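Local structure of phenylacetate-CoA oxygenase subunit PaaB (Ralstonia eutropha JMP134, 3EGR) at residues W7-V12 against S27-D32. The protein is a subunit of phenylacetate-CoA oxygenase, an oxidoreductase of phenylacetic acid degradation, in which its own role is not settled. Sequence-based numbering, arbitrary orientation.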
loop_
_atom_site.group_PDB
_atom_site.type_symbol
_atom_site.label_atom_id
_atom_site.label_comp_id
_atom_site.label_asym_id
_atom_site.label_seq_id
_atom_site.Cartn_x
_atom_site.Cartn_y
_atom_site.Cartn_z
ATOM N N TRP A 7 -14.762 -3.920 3.147
ATOM C CA TRP A 7 -14.504 -4.898 2.099
ATOM C C TRP A 7 -13.915 -4.195 0.885
ATOM O O TRP A 7 -14.557 -4.096 -0.166
ATOM C CB TRP A 7 -15.792 -5.591 1.679
ATOM C CG TRP A 7 -16.305 -6.576 2.661
ATOM C CD1 TRP A 7 -16.866 -6.308 3.867
ATOM C CD2 TRP A 7 -16.322 -8.000 2.514
ATOM N NE1 TRP A 7 -17.212 -7.468 4.489
ATOM C CE2 TRP A 7 -16.906 -8.525 3.679
ATOM C CE3 TRP A 7 -15.915 -8.881 1.500
ATOM C CZ2 TRP A 7 -17.099 -9.894 3.868
ATOM C CZ3 TRP A 7 -16.096 -10.241 1.687
ATOM C CH2 TRP A 7 -16.687 -10.735 2.866
ATOM N N PRO A 8 -12.679 -3.709 1.018
ATOM C CA PRO A 8 -12.063 -2.984 -0.078
ATOM C C PRO A 8 -11.812 -3.859 -1.316
ATOM O O PRO A 8 -11.916 -5.099 -1.250
ATOM C CB PRO A 8 -10.741 -2.508 0.533
ATOM C CG PRO A 8 -10.460 -3.479 1.616
ATOM C CD PRO A 8 -11.787 -3.819 2.184
ATOM N N LEU A 9 -11.490 -3.185 -2.424
ATOM C CA LEU A 9 -11.253 -3.821 -3.716
ATOM C C LEU A 9 -9.799 -4.275 -3.820
ATOM O O LEU A 9 -8.889 -3.569 -3.380
ATOM C CB LEU A 9 -11.586 -2.848 -4.859
ATOM C CG LEU A 9 -11.559 -3.450 -6.276
ATOM C CD1 LEU A 9 -12.803 -4.371 -6.470
ATOM C CD2 LEU A 9 -11.485 -2.361 -7.337
ATOM N N TRP A 10 -9.601 -5.465 -4.389
ATOM C CA TRP A 10 -8.275 -6.071 -4.593
ATOM C C TRP A 10 -8.134 -6.445 -6.048
ATOM O O TRP A 10 -9.094 -6.896 -6.674
ATOM C CB TRP A 10 -8.106 -7.334 -3.739
ATOM C CG TRP A 10 -8.290 -7.061 -2.267
ATOM C CD1 TRP A 10 -9.473 -6.862 -1.632
ATOM C CD2 TRP A 10 -7.268 -6.928 -1.265
ATOM N NE1 TRP A 10 -9.259 -6.611 -0.309
ATOM C CE2 TRP A 10 -7.913 -6.638 -0.056
ATOM C CE3 TRP A 10 -5.874 -7.032 -1.274
ATOM C CZ2 TRP A 10 -7.217 -6.445 1.143
ATOM C CZ3 TRP A 10 -5.177 -6.832 -0.068
ATOM C CH2 TRP A 10 -5.857 -6.557 1.115
ATOM N N GLU A 11 -6.956 -6.226 -6.609
ATOM C CA GLU A 11 -6.668 -6.743 -7.933
ATOM C C GLU A 11 -5.936 -8.070 -7.782
ATOM O O GLU A 11 -5.098 -8.240 -6.879
ATOM C CB GLU A 11 -5.837 -5.755 -8.745
ATOM C CG GLU A 11 -6.498 -4.395 -8.961
ATOM C CD GLU A 11 -7.862 -4.487 -9.594
ATOM O OE1 GLU A 11 -8.120 -5.422 -10.386
ATOM O OE2 GLU A 11 -8.685 -3.604 -9.310
ATOM N N VAL A 12 -6.272 -9.006 -8.666
ATOM C CA VAL A 12 -5.761 -10.360 -8.602
ATOM C C VAL A 12 -4.906 -10.639 -9.840
ATOM O O VAL A 12 -5.347 -10.423 -10.972
ATOM C CB VAL A 12 -6.933 -11.363 -8.564
ATOM C CG1 VAL A 12 -6.439 -12.809 -8.569
ATOM C CG2 VAL A 12 -7.801 -11.096 -7.356
ATOM N N SER A 27 -10.814 -8.672 -10.379
ATOM C CA SER A 27 -10.907 -7.966 -9.096
ATOM C C SER A 27 -11.813 -8.722 -8.171
ATOM O O SER A 27 -12.603 -9.537 -8.626
ATOM C CB SER A 27 -11.546 -6.601 -9.293
ATOM O OG SER A 27 -10.774 -5.849 -10.200
ATOM N N LEU A 28 -11.720 -8.431 -6.880
ATOM C CA LEU A 28 -12.708 -8.890 -5.927
ATOM C C LEU A 28 -12.648 -8.055 -4.652
ATOM O O LEU A 28 -11.645 -7.397 -4.385
ATOM C CB LEU A 28 -12.531 -10.390 -5.632
ATOM C CG LEU A 28 -11.155 -10.893 -5.205
ATOM C CD1 LEU A 28 -10.775 -10.316 -3.848
ATOM C CD2 LEU A 28 -11.129 -12.430 -5.188
ATOM N N HIS A 29 -13.736 -8.061 -3.887
ATOM C CA HIS A 29 -13.776 -7.380 -2.601
ATOM C C HIS A 29 -13.569 -8.359 -1.469
ATOM O O HIS A 29 -14.203 -9.420 -1.442
ATOM C CB HIS A 29 -15.112 -6.676 -2.404
ATOM C CG HIS A 29 -15.348 -5.553 -3.363
ATOM N ND1 HIS A 29 -15.928 -5.743 -4.597
ATOM C CD2 HIS A 29 -15.065 -4.234 -3.279
ATOM C CE1 HIS A 29 -16.006 -4.585 -5.225
ATOM N NE2 HIS A 29 -15.477 -3.655 -4.453
ATOM N N ALA A 30 -12.696 -7.990 -0.528
ATOM C CA ALA A 30 -12.340 -8.867 0.603
ATOM C C ALA A 30 -11.904 -8.047 1.800
ATOM O O ALA A 30 -11.449 -6.917 1.654
ATOM C CB ALA A 30 -11.242 -9.847 0.208
ATOM N N THR A 31 -12.043 -8.610 2.992
ATOM C CA THR A 31 -11.722 -7.855 4.206
ATOM C C THR A 31 -10.215 -7.747 4.436
ATOM O O THR A 31 -9.784 -6.823 5.060
ATOM C CB THR A 31 -12.389 -8.433 5.449
ATOM O OG1 THR A 31 -11.898 -9.755 5.664
ATOM C CG2 THR A 31 -13.928 -8.439 5.304
ATOM N N ASP A 32 -9.408 -8.668 3.928
ATOM C CA ASP A 32 -7.956 -8.528 4.058
ATOM C C ASP A 32 -7.226 -9.367 3.028
ATOM O O ASP A 32 -7.863 -10.101 2.243
ATOM C CB ASP A 32 -7.505 -8.899 5.469
ATOM C CG ASP A 32 -8.011 -10.238 5.907
ATOM O OD1 ASP A 32 -7.809 -11.260 5.208
ATOM O OD2 ASP A 32 -8.633 -10.266 6.972
#
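W10 turns its CG away from its own carbonyl carbon (chi1 -58°), which lays the indole back along the chain toward A30. There W10 NE1 gives a hydrogen bond of 3.0 Å to A30 O. The NH comes from above the carbonyl plane, at a C=O...N angle of 117°, and A30 O lies slightly off the indole plane. This bond helps to set the rotation of the ring. D32 O lies over one face of the indole near its rim, and L28 O is at its edge.

L9 has its CG opposite the backbone N (chi1 -172°), and L9 CD1 sits over one face of the H29 imidazole as a CH-pi contact, 3.6 Å from the ring centroid. On the same face of the sheet, S27 OG donates to E11 OE1 at 2.7 Å. It meets the syn side of the carboxylate, out of its plane. H24 NE2 also bonds to E11 OE1, so two donors hold that oxygen.

W7 and T31 run side by side, with T31 CG2 over the five-membered ring of W7 in a second CH-pi contact.

The backbones pair as an antiparallel ladder. W10 and L28 form the hydrogen-bonded pair, with W10 N to L28 O at 2.8 Å and L28 N to W10 O at 3.0 Å. A30 N to P8 O continues the pairing past the strand ends.

The two segments belong to a beta hairpin of strands 9-15 and 23-29. D32 is the N-cap of helix 33-45, with D32 OD1 bonded to Q35 N. V12 and L28 touch each other beneath that helix, against A40 and M39, while strand 52-57 flanks strand 9-15 on its other side.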